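PDB 3EBR: uncharacterized RmlC-like cupin from Ralstonia eutropha JMP134, which is of unknown function but carries a ChrR-like cupin domain, the small antiparallel beta-barrel module found in many metal-binding enzymes and sensor proteins. Local coordinates for residues H58-T63 with G116-L121. Numbering follows the deposited sequence. Where two conformers were deposited one is given.
Sequences HHHTGT and GELLYL
His60 of strand 58-60 lies across Leu118 of the antiparallel strand 118-121. Its CB and CG each come near the CD2 methyl of Leu118. With CG anti to the backbone N (chi1 -176°), the imidazole is carried toward residues 116-118: CE1 has Gly116 O at its edge, NE2 turns back to bond Thr63 O (3.0 Å), near the ring plane but with NE2 above the Thr63 carbonyl plane, and ND1 makes a weak, bent hydrogen bond to Glu117 O (2.7 Å); the two need not be made at once. In the conformer described, the ring bridges the two segments. Glu117 O also accepts a nearly straight bond from Thr61 N (3.1 Å), while Glu117 N donates to Thr61 OG1 (2.8 Å). On the same face as His60, the CD2 methyl of Leu118 reaches CD2 of His58 (3.6 Å), and the His58 ring directs its edge at the face of Tyr120 in an offset pair, planes at 66°. His59 and Leu119 form the hydrogen-bonded pair, their side chains on the other face of the sheet. At the subunit interface there, ND1 of His59 bonds Arg95 of the same chain, NE2 bonds the carboxylate of Glu117 of the second subunit, and Leu119 packs on Leu119 of the second subunit. In the cupin fold, strands 58-60 and 118-121 are inner neighbours of a five-stranded antiparallel sheet, flanked by strands 94-100 and 127-131 respectively.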
loop_
_atom_site.group_PDB
_atom_site.type_symbol
_atom_site.label_atom_id
_atom_site.label_comp_id
_atom_site.label_asym_id
_atom_site.label_seq_id
_atom_site.Cartn_x
_atom_site.Cartn_y
_atom_site.Cartn_z
ATOM N N HIS A 58 -22.210 5.362 2.079
ATOM C CA HIS A 58 -21.190 5.332 1.049
ATOM C C HIS A 58 -20.607 3.944 0.933
ATOM O O HIS A 58 -20.564 3.212 1.918
ATOM C CB HIS A 58 -20.059 6.344 1.332
ATOM C CG HIS A 58 -19.267 6.074 2.582
ATOM N ND1 HIS A 58 -19.500 6.734 3.767
ATOM C CD2 HIS A 58 -18.228 5.233 2.820
ATOM C CE1 HIS A 58 -18.644 6.309 4.681
ATOM N NE2 HIS A 58 -17.867 5.391 4.134
ATOM N N HIS A 59 -20.199 3.605 -0.285
ATOM C CA HIS A 59 -19.515 2.374 -0.616
ATOM C C HIS A 59 -18.125 2.905 -0.811
ATOM O O HIS A 59 -17.982 3.917 -1.509
ATOM C CB HIS A 59 -20.015 1.774 -1.916
ATOM C CG HIS A 59 -19.252 0.566 -2.369
ATOM N ND1 HIS A 59 -19.708 -0.721 -2.177
ATOM C CD2 HIS A 59 -18.070 0.451 -3.018
ATOM C CE1 HIS A 59 -18.841 -1.574 -2.689
ATOM N NE2 HIS A 59 -17.838 -0.889 -3.202
ATOM N N HIS A 60 -17.131 2.250 -0.205
ATOM C CA HIS A 60 -15.730 2.655 -0.329
ATOM C C HIS A 60 -14.916 1.558 -1.031
ATOM O O HIS A 60 -15.002 0.388 -0.652
ATOM C CB HIS A 60 -15.139 3.020 1.031
ATOM C CG HIS A 60 -13.744 3.533 0.929
ATOM N ND1 HIS A 60 -13.414 4.608 0.137
ATOM C CD2 HIS A 60 -12.603 3.146 1.532
ATOM C CE1 HIS A 60 -12.121 4.837 0.227
ATOM N NE2 HIS A 60 -11.605 3.973 1.080
ATOM N N THR A 61 -14.123 1.955 -2.034
ATOM C CA THR A 61 -13.312 1.031 -2.836
ATOM C C THR A 61 -12.015 0.477 -2.223
ATOM O O THR A 61 -11.599 -0.620 -2.607
ATOM C CB THR A 61 -12.979 1.707 -4.197
ATOM O OG1 THR A 61 -12.263 2.926 -3.975
ATOM C CG2 THR A 61 -14.265 2.010 -4.980
ATOM N N GLY A 62 -11.381 1.221 -1.314
ATOM C CA GLY A 62 -10.135 0.785 -0.652
ATOM C C GLY A 62 -10.325 0.730 0.848
ATOM O O GLY A 62 -11.385 0.344 1.317
ATOM N N THR A 63 -9.305 1.092 1.607
ATOM C CA THR A 63 -9.378 1.056 3.062
ATOM C C THR A 63 -9.531 2.450 3.636
ATOM O O THR A 63 -9.361 3.447 2.925
ATOM C CB THR A 63 -8.115 0.425 3.645
ATOM O OG1 THR A 63 -6.982 1.168 3.199
ATOM C CG2 THR A 63 -7.974 -1.015 3.184
ATOM N N GLY A 116 -8.471 5.201 -1.916
ATOM C CA GLY A 116 -9.521 4.927 -2.906
ATOM C C GLY A 116 -10.639 5.953 -2.882
ATOM O O GLY A 116 -10.554 6.968 -2.172
ATOM N N GLU A 117 -11.705 5.654 -3.626
ATOM C CA GLU A 117 -12.849 6.549 -3.761
ATOM C C GLU A 117 -14.002 6.188 -2.845
ATOM O O GLU A 117 -14.138 5.035 -2.462
ATOM C CB GLU A 117 -13.361 6.523 -5.198
ATOM C CG GLU A 117 -12.285 6.762 -6.234
ATOM C CD GLU A 117 -12.825 7.003 -7.623
ATOM O OE1 GLU A 117 -13.988 6.648 -7.923
ATOM O OE2 GLU A 117 -12.058 7.539 -8.433
ATOM N N LEU A 118 -14.815 7.200 -2.521
ATOM C CA LEU A 118 -16.022 7.094 -1.694
ATOM C C LEU A 118 -17.207 7.289 -2.642
ATOM O O LEU A 118 -17.434 8.406 -3.097
ATOM C CB LEU A 118 -16.046 8.146 -0.580
ATOM C CG LEU A 118 -15.043 8.053 0.571
ATOM C CD1 LEU A 118 -15.086 9.315 1.419
ATOM C CD2 LEU A 118 -15.327 6.845 1.423
ATOM N N LEU A 119 -17.934 6.214 -2.944
ATOM C CA LEU A 119 -19.105 6.237 -3.831
ATOM C C LEU A 119 -20.361 6.383 -2.968
ATOM O O LEU A 119 -20.762 5.429 -2.314
ATOM C CB LEU A 119 -19.155 4.958 -4.675
ATOM C CG LEU A 119 -17.916 4.634 -5.527
ATOM C CD1 LEU A 119 -18.055 3.253 -6.164
ATOM C CD2 LEU A 119 -17.671 5.699 -6.585
ATOM N N TYR A 120 -20.966 7.573 -2.956
ATOM C CA TYR A 120 -22.176 7.844 -2.148
ATOM C C TYR A 120 -23.389 7.233 -2.833
ATOM O O TYR A 120 -23.494 7.320 -4.055
ATOM C CB TYR A 120 -22.335 9.345 -1.881
ATOM C CG TYR A 120 -21.180 9.854 -1.046
ATOM C CD1 TYR A 120 -21.223 9.793 0.350
ATOM C CD2 TYR A 120 -20.016 10.338 -1.644
ATOM C CE1 TYR A 120 -20.146 10.232 1.131
ATOM C CE2 TYR A 120 -18.950 10.773 -0.879
ATOM C CZ TYR A 120 -19.006 10.725 0.508
ATOM O OH TYR A 120 -17.933 11.166 1.263
ATOM N N LEU A 121 -24.289 6.642 -2.033
ATOM C CA LEU A 121 -25.477 5.932 -2.523
ATOM C C LEU A 121 -26.850 6.446 -2.085
ATOM O O LEU A 121 -26.950 7.131 -1.070
ATOM C CB LEU A 121 -25.384 4.471 -2.062
ATOM C CG LEU A 121 -24.128 3.666 -2.418
ATOM C CD1 LEU A 121 -24.237 2.283 -1.803
ATOM C CD2 LEU A 121 -23.907 3.560 -3.912
#